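Local coordinates for protein arginine kinase (Anthopleura japonica, PDB 4RF6) that catalyses the reversible transfer of a phosphate group from ATP to L-arginine, giving phosphoarginine and ADP, at residues V417-S422 and D551-A556. Sequence-based numbering, arbitrary orientation.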
loop_
_atom_site.group_PDB
_atom_site.type_symbol
_atom_site.label_atom_id
_atom_site.label_comp_id
_atom_site.label_asym_id
_atom_site.label_seq_id
_atom_site.Cartn_x
_atom_site.Cartn_y
_atom_site.Cartn_z
ATOM N N VAL A 417 4.052 17.564 -17.850
ATOM C CA VAL A 417 2.823 18.318 -18.076
ATOM C C VAL A 417 2.261 18.837 -16.744
ATOM O O VAL A 417 1.788 19.975 -16.666
ATOM C CB VAL A 417 1.775 17.490 -18.853
ATOM C CG1 VAL A 417 0.424 18.192 -18.874
ATOM C CG2 VAL A 417 2.244 17.241 -20.277
ATOM N N GLU A 418 2.335 18.014 -15.696
ATOM C CA GLU A 418 1.869 18.427 -14.368
ATOM C C GLU A 418 2.866 19.343 -13.658
ATOM O O GLU A 418 2.477 20.225 -12.889
ATOM C CB GLU A 418 1.558 17.210 -13.488
ATOM C CG GLU A 418 0.338 16.411 -13.926
ATOM C CD GLU A 418 -0.956 17.215 -13.869
ATOM O OE1 GLU A 418 -1.058 18.141 -13.036
ATOM O OE2 GLU A 418 -1.871 16.909 -14.661
ATOM N N ASN A 419 4.151 19.124 -13.910
ATOM C CA ASN A 419 5.193 19.955 -13.326
ATOM C C ASN A 419 5.923 20.776 -14.394
ATOM O O ASN A 419 6.979 20.375 -14.883
ATOM C CB ASN A 419 6.183 19.098 -12.532
ATOM C CG ASN A 419 5.512 18.311 -11.416
ATOM O OD1 ASN A 419 5.306 18.826 -10.314
ATOM N ND2 ASN A 419 5.164 17.058 -11.700
ATOM N N LEU A 420 5.352 21.932 -14.731
ATOM C CA LEU A 420 5.853 22.799 -15.800
ATOM C C LEU A 420 7.323 23.178 -15.625
ATOM O O LEU A 420 8.020 23.471 -16.601
ATOM C CB LEU A 420 5.006 24.070 -15.883
ATOM C CG LEU A 420 3.504 23.900 -16.099
ATOM C CD1 LEU A 420 2.701 24.844 -15.215
ATOM C CD2 LEU A 420 3.163 24.138 -17.550
ATOM N N ASP A 421 7.785 23.162 -14.380
ATOM C CA ASP A 421 9.149 23.560 -14.052
ATOM C C ASP A 421 10.127 22.385 -14.058
ATOM O O ASP A 421 11.227 22.484 -13.505
ATOM C CB ASP A 421 9.179 24.227 -12.677
ATOM C CG ASP A 421 9.044 23.224 -11.543
ATOM O OD1 ASP A 421 8.074 22.435 -11.551
ATOM O OD2 ASP A 421 9.925 23.214 -10.656
ATOM N N SER A 422 9.727 21.270 -14.661
ATOM C CA SER A 422 10.624 20.123 -14.777
ATOM C C SER A 422 11.740 20.466 -15.758
ATOM O O SER A 422 11.559 21.315 -16.638
ATOM C CB SER A 422 9.874 18.886 -15.279
ATOM O OG SER A 422 8.543 18.840 -14.797
ATOM N N ASP A 551 9.099 12.639 -4.590
ATOM C CA ASP A 551 8.577 13.997 -4.710
ATOM C C ASP A 551 7.495 14.116 -5.784
ATOM O O ASP A 551 7.099 13.115 -6.383
ATOM C CB ASP A 551 9.707 15.008 -4.940
ATOM C CG ASP A 551 10.453 14.791 -6.250
ATOM O OD1 ASP A 551 9.878 14.258 -7.227
ATOM O OD2 ASP A 551 11.635 15.185 -6.301
ATOM N N ARG A 552 7.031 15.341 -6.034
ATOM C CA ARG A 552 5.937 15.581 -6.976
ATOM C C ARG A 552 6.270 15.154 -8.408
ATOM O O ARG A 552 5.368 14.898 -9.207
ATOM C CB ARG A 552 5.532 17.058 -6.969
ATOM C CG ARG A 552 6.644 18.004 -7.414
ATOM C CD ARG A 552 6.296 19.469 -7.156
ATOM N NE ARG A 552 7.497 20.303 -7.094
ATOM C CZ ARG A 552 7.950 21.060 -8.092
ATOM N NH1 ARG A 552 7.302 21.112 -9.253
ATOM N NH2 ARG A 552 9.055 21.774 -7.922
ATOM N N PHE A 553 7.554 15.103 -8.743
ATOM C CA PHE A 553 7.946 14.700 -10.090
ATOM C C PHE A 553 7.740 13.199 -10.237
ATOM O O PHE A 553 7.200 12.734 -11.242
ATOM C CB PHE A 553 9.401 15.081 -10.380
ATOM C CG PHE A 553 9.662 16.559 -10.317
ATOM C CD1 PHE A 553 9.260 17.393 -11.352
ATOM C CD2 PHE A 553 10.311 17.112 -9.223
ATOM C CE1 PHE A 553 9.495 18.753 -11.292
ATOM C CE2 PHE A 553 10.551 18.470 -9.153
ATOM C CZ PHE A 553 10.145 19.294 -10.187
ATOM N N LEU A 554 8.161 12.454 -9.220
ATOM C CA LEU A 554 7.936 11.013 -9.169
ATOM C C LEU A 554 6.457 10.663 -9.000
ATOM O O LEU A 554 5.952 9.723 -9.624
ATOM C CB LEU A 554 8.774 10.396 -8.045
ATOM C CG LEU A 554 10.275 10.544 -8.299
ATOM C CD1 LEU A 554 11.128 9.952 -7.182
ATOM C CD2 LEU A 554 10.630 9.912 -9.630
ATOM N N GLU A 555 5.765 11.417 -8.150
ATOM C CA GLU A 555 4.330 11.230 -7.958
ATOM C C GLU A 555 3.578 11.308 -9.282
ATOM O O GLU A 555 2.755 10.439 -9.598
ATOM C CB GLU A 555 3.782 12.269 -6.972
ATOM C CG GLU A 555 2.271 12.192 -6.772
ATOM C CD GLU A 555 1.823 10.920 -6.065
ATOM O OE1 GLU A 555 2.572 10.414 -5.205
ATOM O OE2 GLU A 555 0.717 10.432 -6.374
ATOM N N ALA A 556 3.871 12.337 -10.073
ATOM C CA ALA A 556 3.150 12.534 -11.332
ATOM C C ALA A 556 3.585 11.530 -12.405
ATOM O O ALA A 556 2.869 11.291 -13.375
ATOM C CB ALA A 556 3.318 13.961 -11.824
#
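Asn419 and Asp421 receive the side chain of Arg552 across this contact. Arg552 CB passes Asn419 OD1 at van der Waals distance. With chi1 at 62°, CG sits between the backbone N and the carbonyl carbon, which sends the chain out past the Asn419 amide. CG and CD run by the same oxygen, with Arg552 CG 3.3 Å from Asn419 OD1. The extended chain carries the guanidinium on to Asp421. There NH1 and NH2 grip the carboxylate end-on, one nitrogen to each oxygen and both on the syn side. Arg552 NH1 lies 2.8 Å from Asp421 OD1, and Arg552 NH2 lies 3.2 Å from Asp421 OD2. The two flat groups are nearly coplanar, 13° apart. NH1 also donates to Asn419 OD1, so Asn419 helps hold the guanidinium in place. Phe553 CZ lies over one face of the guanidinium, toward its rim.

The amide of Asn419 works at both ends. Its ND2 bonds to Ser415 O in helix 409-418 and makes a weak bond to Arg552 O. Asn419 CB meets the ring of Phe553 obliquely, 3.6 Å from Phe553 CE1. Ala556 CB rests 3.6 Å from Asn419 ND2. Asp551 is the N-cap of helix 552-557; its OD1 accepts from Phe553 N and Leu554 N. Away from the annotated sites, the contact joins N-terminal and catalytic C-terminal domains in the second tandem repeat of this phosphagen kinase.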